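PDB 2XQ0: leukotriene A-4 hydrolase from Saccharomyces cerevisiae, which cleaves di- and tripeptides from their amino end as a zinc aminopeptidase, and shows weak epoxide hydrolase activity toward leukotriene A4 in vitro. Local coordinates for residues Ser64-Leu69 / Arg100-Asn105; Thr21-Lys26 / Pro156-Pro161; Glu497-Asp502 / Leu544-Asp549; Gln476-Trp481 / Val512-Thr517. One frame throughout, in Å; residues are numbered along the deposited sequence.

Contact 1 (Ser64-Leu69 / Arg100-Asn105); sequences SDELHL and RLVINN
L67 pairs with I103, and L69 with L101, as the two hydrogen-bonded pairs of an antiparallel ladder, each closed by a bond in both directions. L67 N reaches I103 O at 2.7 Å, and L101 N reaches L69 O at 2.8 Å in a nearly straight bond (177° at the hydrogen). The non-hydrogen-bonded pairs, H68 with V102 between them and E66 with N104 at the end, are knitted by CA-H...O contacts, such as H68 CA to L101 O at 3.3 Å.

Polar and mixed contacts gather on the partly exposed face that carries E66, H68 and V102. R100, its CG anti to the backbone N (chi1 179°) and its chain bent at chi3, lays CD over one face of the H68 imidazole, 4.0 Å from the ring centroid. This CH-pi contact uses the aliphatic part of an arginine whose NE and NH1 go to L22 O and E91. H68 NE2 in turn donates to the anti side of E66 OE2 (3.0 Å), in the ring plane but somewhat out of the carboxylate plane; this bond probably steadies the ring. V102 CG1 rests against the carboxylate group, 3.5 Å from E66 CD.

The other face is apolar: L67, L69, L101 and I103 are all buried, with L67 CB and I103 CB 3.8 Å apart. Beta-branched V102 and I103 suit extended backbone, while the longer leucines reach into the domain core.

Strand 66-69 is an outermost strand of the large N-terminal sheet, with strand 84-90 beyond 101-104; L67 and L69 face F158 and strands 45-56 and 111-120, L101 touches strand 111-120, and N24 bonds to H68 along the outer edge.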
loop_
_atom_site.group_PDB
_atom_site.type_symbol
_atom_site.label_atom_id
_atom_site.label_comp_id
_atom_site.label_asym_id
_atom_site.label_seq_id
_atom_site.Cartn_x
_atom_site.Cartn_y
_atom_site.Cartn_z
ATOM N N SER A 64 -27.878 14.662 21.887
ATOM C CA SER A 64 -27.892 13.584 22.879
ATOM C C SER A 64 -27.735 14.081 24.326
ATOM O O SER A 64 -28.656 13.923 25.127
ATOM C CB SER A 64 -26.873 12.485 22.543
ATOM O OG SER A 64 -27.207 11.817 21.339
ATOM N N ASP A 65 -26.593 14.680 24.669
ATOM C CA ASP A 65 -25.469 14.866 23.755
ATOM C C ASP A 65 -24.282 13.994 24.156
ATOM O O ASP A 65 -23.795 14.060 25.285
ATOM C CB ASP A 65 -25.044 16.329 23.693
ATOM C CG ASP A 65 -24.485 16.703 22.342
ATOM O OD1 ASP A 65 -23.400 17.320 22.287
ATOM O OD2 ASP A 65 -25.131 16.356 21.331
ATOM N N GLU A 66 -23.823 13.172 23.219
ATOM C CA GLU A 66 -22.764 12.218 23.499
ATOM C C GLU A 66 -21.661 12.292 22.457
ATOM O O GLU A 66 -21.908 12.654 21.306
ATOM C CB GLU A 66 -23.323 10.798 23.520
ATOM C CG GLU A 66 -24.138 10.448 24.747
ATOM C CD GLU A 66 -24.813 9.096 24.616
ATOM O OE1 GLU A 66 -25.259 8.546 25.650
ATOM O OE2 GLU A 66 -24.895 8.584 23.477
ATOM N N LEU A 67 -20.451 11.952 22.886
ATOM C CA LEU A 67 -19.329 11.696 21.988
ATOM C C LEU A 67 -19.357 10.211 21.722
ATOM O O LEU A 67 -19.511 9.433 22.656
ATOM C CB LEU A 67 -18.005 11.982 22.693
ATOM C CG LEU A 67 -17.161 13.237 22.484
ATOM C CD1 LEU A 67 -16.835 13.452 21.011
ATOM C CD2 LEU A 67 -17.846 14.447 23.080
ATOM N N HIS A 68 -19.199 9.815 20.463
ATOM C CA HIS A 68 -19.071 8.413 20.110
ATOM C C HIS A 68 -17.730 8.278 19.393
ATOM O O HIS A 68 -17.509 8.913 18.357
ATOM C CB HIS A 68 -20.161 7.984 19.130
ATOM C CG HIS A 68 -21.538 7.967 19.709
ATOM N ND1 HIS A 68 -22.661 7.756 18.940
ATOM C CD2 HIS A 68 -21.979 8.145 20.978
ATOM C CE1 HIS A 68 -23.735 7.794 19.708
ATOM N NE2 HIS A 68 -23.347 8.029 20.949
ATOM N N LEU A 69 -16.835 7.464 19.937
ATOM C CA LEU A 69 -15.547 7.217 19.274
ATOM C C LEU A 69 -15.385 5.740 18.908
ATOM O O LEU A 69 -16.061 4.862 19.469
ATOM C CB LEU A 69 -14.363 7.698 20.132
ATOM C CG LEU A 69 -14.210 9.178 20.539
ATOM C CD1 LEU A 69 -12.860 9.445 21.196
ATOM C CD2 LEU A 69 -14.359 10.103 19.382
ATOM N N ARG A 100 -17.880 0.638 20.024
ATOM C CA ARG A 100 -18.095 2.072 20.133
ATOM C C ARG A 100 -17.852 2.528 21.570
ATOM O O ARG A 100 -18.326 1.904 22.511
ATOM C CB ARG A 100 -19.518 2.433 19.697
ATOM C CG ARG A 100 -19.838 3.919 19.814
ATOM C CD ARG A 100 -21.324 4.195 19.488
ATOM N NE ARG A 100 -21.601 4.169 18.055
ATOM C CZ ARG A 100 -22.452 3.335 17.467
ATOM N NH1 ARG A 100 -23.115 2.450 18.189
ATOM N NH2 ARG A 100 -22.644 3.386 16.153
ATOM N N LEU A 101 -17.123 3.629 21.732
ATOM C CA LEU A 101 -16.909 4.218 23.044
ATOM C C LEU A 101 -17.845 5.403 23.157
ATOM O O LEU A 101 -17.823 6.293 22.318
ATOM C CB LEU A 101 -15.464 4.698 23.193
ATOM C CG LEU A 101 -15.168 5.679 24.332
ATOM C CD1 LEU A 101 -15.416 5.031 25.719
ATOM C CD2 LEU A 101 -13.724 6.199 24.223
ATOM N N VAL A 102 -18.659 5.421 24.202
ATOM C CA VAL A 102 -19.708 6.425 24.325
ATOM C C VAL A 102 -19.404 7.310 25.523
ATOM O O VAL A 102 -19.226 6.819 26.638
ATOM C CB VAL A 102 -21.065 5.761 24.520
ATOM C CG1 VAL A 102 -22.139 6.815 24.819
ATOM C CG2 VAL A 102 -21.413 4.920 23.275
ATOM N N ILE A 103 -19.329 8.612 25.288
ATOM C CA ILE A 103 -18.912 9.540 26.325
ATOM C C ILE A 103 -19.970 10.616 26.498
ATOM O O ILE A 103 -20.445 11.184 25.524
ATOM C CB ILE A 103 -17.562 10.216 25.974
ATOM C CG1 ILE A 103 -16.467 9.167 25.776
ATOM C CG2 ILE A 103 -17.160 11.202 27.074
ATOM C CD1 ILE A 103 -15.197 9.699 25.068
ATOM N N ASN A 104 -20.348 10.883 27.741
ATOM C CA ASN A 104 -21.299 11.936 28.032
ATOM C C ASN A 104 -20.559 13.246 28.147
ATOM O O ASN A 104 -19.720 13.395 29.029
ATOM C CB ASN A 104 -22.014 11.640 29.356
ATOM C CG ASN A 104 -22.748 12.847 29.905
ATOM O OD1 ASN A 104 -23.456 13.545 29.179
ATOM N ND2 ASN A 104 -22.586 13.096 31.198
ATOM N N ASN A 105 -20.844 14.199 27.263
ATOM C CA ASN A 105 -20.171 15.491 27.376
ATOM C C ASN A 105 -21.064 16.602 27.927
ATOM O O ASN A 105 -21.784 17.279 27.189
ATOM C CB ASN A 105 -19.464 15.909 26.078
ATOM C CG ASN A 105 -20.405 16.038 24.907
ATOM O OD1 ASN A 105 -21.422 15.348 24.827
ATOM N ND2 ASN A 105 -20.065 16.922 23.979
#

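Contact 2 (Thr21-Lys26 / Pro156-Pro161); sequences TLSNYK and PCFDTP
S23 meets the rim of the F158 ring: its CB and OG both lie at the ring edge, each 3.5 Å from F158 CD1, and Y25 CB approaches the same CD1 at 3.9 Å. Beside this, T160 puts its methyl CG2 over one face of the Y25 ring, 4.0 Å from the centroid and 18° off the normal, a CH-pi contact. The opposite face of Y25 receives CG of its neighbour K26, which leaves the phenol ring between two aliphatic groups. T21 completes the first shell, its CG2 standing 4.1 Å from T160 CB. Small hydroxylated residues fit here because their carbons pack while their hydroxyls still find hydrogen-bond partners: T21 OG1 and S23 OG each other, T160 OG1 the side chain of D18.

Local turns hold these groups in place. T21 OG1, set by chi1 of 179° on the far side of CB from its own backbone N, accepts from S23 N at 3.0 Å and so closes an ST turn; S23 OG donates to the same oxygen at 2.8 Å. On the other segment F158 and D159 are the centres of successive inverse gamma turns, the second closed by T160 N to F158 O at 2.9 Å.

Farther out, D70 bonds to T21 OG1 and to D159 N, bridging the two loops, and D18 N donates to Y25 OH. D159 forms a salt bridge with R152, and the F158 ring packs among strands 28-40, 45-56 and 66-69 of the N-terminal domain.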
loop_
_atom_site.group_PDB
_atom_site.type_symbol
_atom_site.label_atom_id
_atom_site.label_comp_id
_atom_site.label_asym_id
_atom_site.label_seq_id
_atom_site.Cartn_x
_atom_site.Cartn_y
_atom_site.Cartn_z
ATOM N N THR A 21 -17.242 3.860 10.154
ATOM C CA THR A 21 -16.938 4.367 11.503
ATOM C C THR A 21 -18.177 4.295 12.390
ATOM O O THR A 21 -19.305 4.455 11.923
ATOM C CB THR A 21 -16.397 5.809 11.495
ATOM O OG1 THR A 21 -16.139 6.238 12.835
ATOM C CG2 THR A 21 -17.388 6.756 10.886
ATOM N N LEU A 22 -17.959 4.053 13.676
ATOM C CA LEU A 22 -19.041 4.050 14.653
ATOM C C LEU A 22 -19.095 5.408 15.353
ATOM O O LEU A 22 -19.918 5.633 16.240
ATOM C CB LEU A 22 -18.809 2.941 15.680
ATOM C CG LEU A 22 -18.772 1.528 15.102
ATOM C CD1 LEU A 22 -18.523 0.488 16.191
ATOM C CD2 LEU A 22 -20.065 1.233 14.363
ATOM N N SER A 23 -18.195 6.304 14.965
ATOM C CA SER A 23 -18.072 7.598 15.632
ATOM C C SER A 23 -19.131 8.580 15.129
ATOM O O SER A 23 -19.716 8.377 14.066
ATOM C CB SER A 23 -16.678 8.186 15.429
ATOM O OG SER A 23 -16.533 8.694 14.116
ATOM N N ASN A 24 -19.402 9.636 15.890
ATOM C CA ASN A 24 -20.331 10.640 15.371
ATOM C C ASN A 24 -19.564 11.864 14.911
ATOM O O ASN A 24 -19.734 12.974 15.416
ATOM C CB ASN A 24 -21.480 10.965 16.339
ATOM C CG ASN A 24 -21.016 11.390 17.730
ATOM O OD1 ASN A 24 -19.830 11.362 18.066
ATOM N ND2 ASN A 24 -21.980 11.774 18.554
ATOM N N TYR A 25 -18.716 11.635 13.922
ATOM C CA TYR A 25 -17.747 12.632 13.509
ATOM C C TYR A 25 -18.365 13.856 12.843
ATOM O O TYR A 25 -17.779 14.939 12.873
ATOM C CB TYR A 25 -16.713 12.007 12.579
ATOM C CG TYR A 25 -17.248 11.621 11.218
ATOM C CD1 TYR A 25 -17.082 12.463 10.121
ATOM C CD2 TYR A 25 -17.935 10.424 11.030
ATOM C CE1 TYR A 25 -17.555 12.107 8.862
ATOM C CE2 TYR A 25 -18.421 10.067 9.781
ATOM C CZ TYR A 25 -18.208 10.907 8.699
ATOM O OH TYR A 25 -18.669 10.547 7.457
ATOM N N LYS A 26 -19.530 13.706 12.230
ATOM C CA LYS A 26 -20.170 14.868 11.608
ATOM C C LYS A 26 -20.570 15.911 12.661
ATOM O O LYS A 26 -20.909 17.045 12.323
ATOM C CB LYS A 26 -21.419 14.461 10.821
ATOM C CG LYS A 26 -21.191 13.552 9.629
ATOM C CD LYS A 26 -20.444 14.253 8.505
ATOM C CE LYS A 26 -20.646 13.523 7.171
ATOM N NZ LYS A 26 -19.836 14.123 6.062
ATOM N N PRO A 156 -8.250 5.471 20.821
ATOM C CA PRO A 156 -9.643 5.833 20.548
ATOM C C PRO A 156 -9.675 7.118 19.734
ATOM O O PRO A 156 -8.934 8.055 20.030
ATOM C CB PRO A 156 -10.243 6.026 21.947
ATOM C CG PRO A 156 -9.078 6.324 22.839
ATOM C CD PRO A 156 -7.856 5.703 22.225
ATOM N N CYS A 157 -10.492 7.147 18.688
ATOM C CA CYS A 157 -10.487 8.294 17.801
ATOM C C CYS A 157 -11.681 8.309 16.860
ATOM O O CYS A 157 -12.504 7.390 16.838
ATOM C CB CYS A 157 -9.192 8.301 16.974
ATOM S SG CYS A 157 -8.924 6.812 15.965
ATOM N N PHE A 158 -11.786 9.375 16.084
ATOM C CA PHE A 158 -12.740 9.397 14.979
ATOM C C PHE A 158 -12.024 8.748 13.801
ATOM O O PHE A 158 -11.383 9.432 12.997
ATOM C CB PHE A 158 -13.109 10.829 14.642
ATOM C CG PHE A 158 -13.835 11.549 15.743
ATOM C CD1 PHE A 158 -15.147 11.234 16.051
ATOM C CD2 PHE A 158 -13.214 12.549 16.460
ATOM C CE1 PHE A 158 -15.826 11.905 17.054
ATOM C CE2 PHE A 158 -13.898 13.227 17.465
ATOM C CZ PHE A 158 -15.204 12.900 17.761
ATOM N N ASP A 159 -12.098 7.422 13.723
ATOM C CA ASP A 159 -11.299 6.643 12.766
ATOM C C ASP A 159 -11.929 6.620 11.372
ATOM O O ASP A 159 -12.384 5.570 10.882
ATOM C CB ASP A 159 -11.068 5.207 13.279
ATOM C CG ASP A 159 -10.014 4.453 12.475
ATOM O OD1 ASP A 159 -9.351 5.067 11.609
ATOM O OD2 ASP A 159 -9.829 3.234 12.713
ATOM N N THR A 160 -11.937 7.786 10.732
ATOM C CA THR A 160 -12.442 7.913 9.363
ATOM C C THR A 160 -11.516 8.841 8.571
ATOM O O THR A 160 -10.952 9.784 9.122
ATOM C CB THR A 160 -13.929 8.414 9.337
ATOM O OG1 THR A 160 -14.247 8.929 8.043
ATOM C CG2 THR A 160 -14.160 9.492 10.361
ATOM N N PRO A 161 -11.329 8.560 7.277
ATOM C CA PRO A 161 -10.456 9.461 6.518
ATOM C C PRO A 161 -11.110 10.827 6.261
ATOM O O PRO A 161 -10.430 11.744 5.789
ATOM C CB PRO A 161 -10.181 8.690 5.228
ATOM C CG PRO A 161 -11.284 7.663 5.126
ATOM C CD PRO A 161 -11.631 7.310 6.553
#

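Contact 3 (Glu497-Asp502 / Leu544-Asp549)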
loop_
_atom_site.group_PDB
_atom_site.type_symbol
_atom_site.label_atom_id
_atom_site.label_comp_id
_atom_site.label_asym_id
_atom_site.label_seq_id
_atom_site.Cartn_x
_atom_site.Cartn_y
_atom_site.Cartn_z
ATOM N N GLU A 497 21.014 -22.464 -29.185
ATOM C CA GLU A 497 19.929 -21.517 -29.460
ATOM C C GLU A 497 19.951 -20.313 -28.515
ATOM O O GLU A 497 19.669 -19.174 -28.915
ATOM C CB GLU A 497 18.569 -22.219 -29.350
ATOM C CG GLU A 497 17.924 -22.556 -30.682
ATOM C CD GLU A 497 17.472 -21.322 -31.449
ATOM O OE1 GLU A 497 18.319 -20.671 -32.089
ATOM O OE2 GLU A 497 16.267 -21.000 -31.410
ATOM N N PHE A 498 20.282 -20.565 -27.255
ATOM C CA PHE A 498 20.133 -19.550 -26.223
ATOM C C PHE A 498 21.460 -19.216 -25.557
ATOM O O PHE A 498 22.312 -20.078 -25.407
ATOM C CB PHE A 498 19.165 -20.054 -25.145
ATOM C CG PHE A 498 17.773 -20.344 -25.662
ATOM C CD1 PHE A 498 16.879 -19.308 -25.912
ATOM C CD2 PHE A 498 17.350 -21.649 -25.871
ATOM C CE1 PHE A 498 15.590 -19.574 -26.378
ATOM C CE2 PHE A 498 16.054 -21.922 -26.332
ATOM C CZ PHE A 498 15.177 -20.883 -26.585
ATOM N N ASN A 499 21.636 -17.966 -25.153
ATOM C CA ASN A 499 22.676 -17.681 -24.175
ATOM C C ASN A 499 22.483 -16.407 -23.343
ATOM O O ASN A 499 21.621 -15.574 -23.631
ATOM C CB ASN A 499 24.079 -17.776 -24.780
ATOM C CG ASN A 499 24.990 -18.701 -23.978
ATOM O OD1 ASN A 499 24.900 -19.930 -24.087
ATOM N ND2 ASN A 499 25.863 -18.116 -23.159
ATOM N N ALA A 500 23.292 -16.288 -22.298
ATOM C CA ALA A 500 23.172 -15.203 -21.339
ATOM C C ALA A 500 22.958 -13.878 -22.046
ATOM O O ALA A 500 22.361 -12.951 -21.495
ATOM C CB ALA A 500 24.420 -15.142 -20.463
ATOM N N ILE A 501 23.444 -13.800 -23.277
ATOM C CA ILE A 501 23.349 -12.581 -24.068
ATOM C C ILE A 501 21.913 -12.080 -24.244
ATOM O O ILE A 501 21.679 -10.869 -24.342
ATOM C CB ILE A 501 23.955 -12.783 -25.478
ATOM C CG1 ILE A 501 25.373 -13.360 -25.379
ATOM C CG2 ILE A 501 23.943 -11.475 -26.249
ATOM C CD1 ILE A 501 25.428 -14.828 -24.990
ATOM N N ASP A 502 20.950 -12.999 -24.308
ATOM C CA ASP A 502 19.608 -12.578 -24.717
ATOM C C ASP A 502 18.829 -11.845 -23.628
ATOM O O ASP A 502 17.843 -11.175 -23.921
ATOM C CB ASP A 502 18.788 -13.706 -25.374
ATOM C CG ASP A 502 18.902 -15.022 -24.648
ATOM O OD1 ASP A 502 18.863 -16.094 -25.309
ATOM O OD2 ASP A 502 19.027 -14.978 -23.412
ATOM N N LEU A 544 17.623 -22.057 -16.450
ATOM C CA LEU A 544 18.244 -21.596 -15.212
ATOM C C LEU A 544 19.761 -21.520 -15.341
ATOM O O LEU A 544 20.391 -20.603 -14.808
ATOM C CB LEU A 544 17.862 -22.519 -14.055
ATOM C CG LEU A 544 16.446 -22.412 -13.486
ATOM C CD1 LEU A 544 15.383 -22.475 -14.565
ATOM C CD2 LEU A 544 16.223 -23.513 -12.463
ATOM N N ASP A 545 20.337 -22.492 -16.047
ATOM C CA ASP A 545 21.780 -22.527 -16.271
ATOM C C ASP A 545 22.274 -21.352 -17.120
ATOM O O ASP A 545 23.112 -20.563 -16.679
ATOM C CB ASP A 545 22.177 -23.848 -16.930
ATOM C CG ASP A 545 23.621 -23.860 -17.376
ATOM O OD1 ASP A 545 24.459 -23.253 -16.675
ATOM O OD2 ASP A 545 23.915 -24.476 -18.427
ATOM N N ILE A 546 21.748 -21.245 -18.336
ATOM C CA ILE A 546 22.165 -20.219 -19.284
ATOM C C ILE A 546 21.993 -18.817 -18.711
ATOM O O ILE A 546 22.794 -17.916 -18.986
ATOM C CB ILE A 546 21.360 -20.329 -20.597
ATOM C CG1 ILE A 546 21.761 -21.598 -21.366
ATOM C CG2 ILE A 546 21.562 -19.087 -21.460
ATOM C CD1 ILE A 546 20.691 -22.088 -22.327
ATOM N N TYR A 547 20.944 -18.641 -17.911
ATOM C CA TYR A 547 20.586 -17.331 -17.376
ATOM C C TYR A 547 20.966 -17.189 -15.904
ATOM O O TYR A 547 20.421 -16.341 -15.207
ATOM C CB TYR A 547 19.079 -17.090 -17.539
ATOM C CG TYR A 547 18.609 -17.055 -18.982
ATOM C CD1 TYR A 547 17.398 -17.630 -19.364
ATOM C CD2 TYR A 547 19.383 -16.450 -19.963
ATOM C CE1 TYR A 547 16.969 -17.585 -20.699
ATOM C CE2 TYR A 547 18.969 -16.406 -21.282
ATOM C CZ TYR A 547 17.766 -16.972 -21.653
ATOM O OH TYR A 547 17.378 -16.910 -22.985
ATOM N N GLN A 548 21.896 -18.015 -15.428
ATOM C CA GLN A 548 22.167 -18.082 -13.984
ATOM C C GLN A 548 22.574 -16.733 -13.424
ATOM O O GLN A 548 22.142 -16.345 -12.340
ATOM C CB GLN A 548 23.245 -19.131 -13.659
ATOM C CG GLN A 548 24.580 -18.876 -14.340
ATOM C CD GLN A 548 25.560 -20.016 -14.157
ATOM O OE1 GLN A 548 26.001 -20.632 -15.130
ATOM N NE2 GLN A 548 25.902 -20.307 -12.905
ATOM N N ASP A 549 23.407 -16.013 -14.167
ATOM C CA ASP A 549 23.957 -14.758 -13.666
ATOM C C ASP A 549 22.846 -13.799 -13.266
ATOM O O ASP A 549 22.753 -13.373 -12.113
ATOM C CB ASP A 549 24.879 -14.113 -14.703
ATOM C CG ASP A 549 26.210 -14.852 -14.846
ATOM O OD1 ASP A 549 26.856 -14.716 -15.910
ATOM O OD2 ASP A 549 26.608 -15.568 -13.895
#
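The Y547 ring takes its neighbours from the 497-502 loop at its edge: A500 CA and N499 O lie near the ring plane, N499 O at 3.6 Å from CE2. The D502 carboxylate also stands at this rim, though its exact placement is doubtful, and its OD1 lies in plane at the edge of the F498 ring. F498 offers CD1 to Y547 OH at 3.8 Å, while its ring stacks on W481 of helix 469-484; W481 meets Y547 as well, with planes steeply inclined.

The contact joins the loop after helix 491-497 to the end of helix 537-546 in the helical C-terminal region. There I546 packs against the loop backbone. Its CD1 meets F498 CB (3.8 Å), and its CG2, anti to the backbone N of its own residue, presses close to N499 CA (3.3 Å) and A500 N (3.4 Å). A branched side chain suits this place because its two arms reach two successive parts of the loop. A500 N is buried here and has no polar partner in the model.

Y547 OH donates to D502 OD2 at 2.6 Å and is also hydrogen-bonded to W481 NE1. If the modelled place of OD2 is right, the carboxylate would polarise the hydroxyl and the bond would tie the helix end to the loop.

Contact 4 (Gln476-Trp481 / Val512-Thr517); sequences QLADKW and VLFLET
F514 is a flat knob pushed from helix 508-519 against L477, A478 and W481 of helix 469-484. The two segments run roughly parallel, with axes approaching to 9.1 Å and crossing at -34°, as next-but-one helices in the all-helical C-terminal region of leukotriene A4 hydrolases, where helices pack in layers.

The hollow is shaped by unlike residues. L477 gives a branched wall whose CD2 sits over one face of the F514 ring, 3.5 Å from CE1. A478 is small enough to let the rim come in: its backbone N lies in the ring plane, 3.5 Å from CE1. At the far end W481 CD1 also meets the ring edge, 3.7 Å from CZ, the planes of the five-membered and phenyl rings being inclined at 62°. With CG swung anti to the backbone N (chi1 174°), F514 spans the gap between the helices.

A second, smaller bump is T517, which fits against A478. The T517 CG2 methyl and A478 CB are only 3.4 Å apart, tighter than usual van der Waals contact; the small A478 side chain lets the two backbones come near each other here, with A478 and T517 the nearest CA pair. The threonine's other arm turns back into its own helix, where OG1 donates to L513 O at 2.8 Å, from above the carbonyl plane, onto an oxygen that also accepts T517 N.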
loop_
_atom_site.group_PDB
_atom_site.type_symbol
_atom_site.label_atom_id
_atom_site.label_comp_id
_atom_site.label_asym_id
_atom_site.label_seq_id
_atom_site.Cartn_x
_atom_site.Cartn_y
_atom_site.Cartn_z
ATOM N N GLN A 476 8.742 -11.902 -27.149
ATOM C CA GLN A 476 9.405 -12.726 -28.161
ATOM C C GLN A 476 10.220 -13.877 -27.571
ATOM O O GLN A 476 10.118 -15.004 -28.036
ATOM C CB GLN A 476 10.274 -11.883 -29.082
ATOM C CG GLN A 476 9.470 -10.946 -29.955
ATOM C CD GLN A 476 10.351 -10.049 -30.790
ATOM O OE1 GLN A 476 11.463 -10.428 -31.164
ATOM N NE2 GLN A 476 9.860 -8.850 -31.094
ATOM N N LEU A 477 11.024 -13.594 -26.555
ATOM C CA LEU A 477 11.860 -14.623 -25.956
ATOM C C LEU A 477 11.027 -15.707 -25.299
ATOM O O LEU A 477 11.287 -16.893 -25.506
ATOM C CB LEU A 477 12.835 -14.031 -24.938
ATOM C CG LEU A 477 13.872 -15.008 -24.377
ATOM C CD1 LEU A 477 14.783 -15.513 -25.504
ATOM C CD2 LEU A 477 14.690 -14.342 -23.284
ATOM N N ALA A 478 10.042 -15.321 -24.486
ATOM C CA ALA A 478 9.199 -16.322 -23.834
ATOM C C ALA A 478 8.554 -17.231 -24.877
ATOM O O ALA A 478 8.548 -18.453 -24.730
ATOM C CB ALA A 478 8.138 -15.667 -22.941
ATOM N N ASP A 479 8.021 -16.633 -25.937
ATOM C CA ASP A 479 7.498 -17.419 -27.052
ATOM C C ASP A 479 8.563 -18.386 -27.596
ATOM O O ASP A 479 8.312 -19.582 -27.764
ATOM C CB ASP A 479 6.978 -16.492 -28.155
ATOM C CG ASP A 479 5.813 -15.624 -27.692
ATOM O OD1 ASP A 479 5.241 -15.918 -26.622
ATOM O OD2 ASP A 479 5.463 -14.648 -28.398
ATOM N N LYS A 480 9.760 -17.866 -27.847
ATOM C CA LYS A 480 10.863 -18.666 -28.383
ATOM C C LYS A 480 11.221 -19.844 -27.471
ATOM O O LYS A 480 11.448 -20.960 -27.946
ATOM C CB LYS A 480 12.094 -17.786 -28.612
ATOM C CG LYS A 480 13.241 -18.483 -29.339
ATOM C CD LYS A 480 14.504 -17.602 -29.359
ATOM C CE LYS A 480 15.695 -18.333 -29.982
ATOM N NZ LYS A 480 16.981 -17.574 -29.870
ATOM N N TRP A 481 11.279 -19.592 -26.165
ATOM C CA TRP A 481 11.519 -20.650 -25.188
ATOM C C TRP A 481 10.419 -21.690 -25.217
ATOM O O TRP A 481 10.699 -22.885 -25.165
ATOM C CB TRP A 481 11.678 -20.093 -23.764
ATOM C CG TRP A 481 13.108 -19.843 -23.430
ATOM C CD1 TRP A 481 13.776 -18.651 -23.490
ATOM C CD2 TRP A 481 14.071 -20.827 -23.043
ATOM N NE1 TRP A 481 15.096 -18.829 -23.130
ATOM C CE2 TRP A 481 15.300 -20.159 -22.857
ATOM C CE3 TRP A 481 14.015 -22.210 -22.837
ATOM C CZ2 TRP A 481 16.456 -20.828 -22.464
ATOM C CZ3 TRP A 481 15.154 -22.865 -22.443
ATOM C CH2 TRP A 481 16.362 -22.178 -22.263
ATOM N N VAL A 512 11.152 -10.077 -14.540
ATOM C CA VAL A 512 9.916 -10.469 -13.891
ATOM C C VAL A 512 8.817 -10.786 -14.910
ATOM O O VAL A 512 8.179 -11.848 -14.837
ATOM C CB VAL A 512 9.466 -9.400 -12.880
ATOM C CG1 VAL A 512 8.055 -9.661 -12.416
ATOM C CG2 VAL A 512 10.436 -9.382 -11.691
ATOM N N LEU A 513 8.606 -9.881 -15.863
ATOM C CA LEU A 513 7.637 -10.111 -16.934
ATOM C C LEU A 513 7.989 -11.351 -17.756
ATOM O O LEU A 513 7.117 -12.152 -18.092
ATOM C CB LEU A 513 7.519 -8.894 -17.857
ATOM C CG LEU A 513 6.523 -9.068 -19.027
ATOM C CD1 LEU A 513 5.094 -9.254 -18.536
ATOM C CD2 LEU A 513 6.587 -7.898 -19.961
ATOM N N PHE A 514 9.264 -11.508 -18.099
ATOM C CA PHE A 514 9.713 -12.717 -18.808
ATOM C C PHE A 514 9.337 -14.017 -18.090
ATOM O O PHE A 514 8.685 -14.889 -18.677
ATOM C CB PHE A 514 11.222 -12.662 -19.050
ATOM C CG PHE A 514 11.784 -13.919 -19.653
ATOM C CD1 PHE A 514 11.389 -14.337 -20.919
ATOM C CD2 PHE A 514 12.719 -14.678 -18.965
ATOM C CE1 PHE A 514 11.907 -15.488 -21.483
ATOM C CE2 PHE A 514 13.241 -15.834 -19.521
ATOM C CZ PHE A 514 12.835 -16.240 -20.785
ATOM N N LEU A 515 9.758 -14.146 -16.830
ATOM C CA LEU A 515 9.488 -15.341 -16.017
ATOM C C LEU A 515 7.995 -15.538 -15.824
ATOM O O LEU A 515 7.509 -16.666 -15.791
ATOM C CB LEU A 515 10.176 -15.253 -14.648
ATOM C CG LEU A 515 11.712 -15.294 -14.647
ATOM C CD1 LEU A 515 12.272 -14.786 -13.332
ATOM C CD2 LEU A 515 12.215 -16.698 -14.949
ATOM N N GLU A 516 7.270 -14.433 -15.689
ATOM C CA GLU A 516 5.812 -14.481 -15.645
ATOM C C GLU A 516 5.264 -15.097 -16.941
ATOM O O GLU A 516 4.584 -16.134 -16.899
ATOM C CB GLU A 516 5.231 -13.081 -15.374
ATOM C CG GLU A 516 3.717 -12.965 -15.428
ATOM C CD GLU A 516 3.012 -13.752 -14.330
ATOM O OE1 GLU A 516 3.617 -14.695 -13.770
ATOM O OE2 GLU A 516 1.842 -13.426 -14.024
ATOM N N THR A 517 5.586 -14.479 -18.082
ATOM C CA THR A 517 5.131 -14.950 -19.400
ATOM C C THR A 517 5.416 -16.442 -19.630
ATOM O O THR A 517 4.603 -17.151 -20.209
ATOM C CB THR A 517 5.736 -14.091 -20.551
ATOM O OG1 THR A 517 5.462 -12.700 -20.317
ATOM C CG2 THR A 517 5.165 -14.498 -21.913
#

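In the fold
The four contacts form two pairs on opposite sides of the chain's centre. Contacts 1 and 2 lie 11 Å apart, centre to centre, in the N-terminal domain, and the loop closed by contact 2 encloses contact 1. They are joined by probable hydrogen bonds, R100 NE to L22 O and E66 O to N24 ND2, both 2.9 Å. Contacts 3 and 4, 13 Å apart between centres, are linked through W481 of contact 4, whose NE1 is 3.0 Å from Y547 OH, a probable hydrogen bond. Contacts 2 and 4 are still about 31 Å apart at their nearest atoms. Contact 2 approaches the active site: the D159 side chain is about 11 Å from bound bestatin and about 7 Å from that of substrate-binding L146. Contacts 1, 3 and 4 lie away from it.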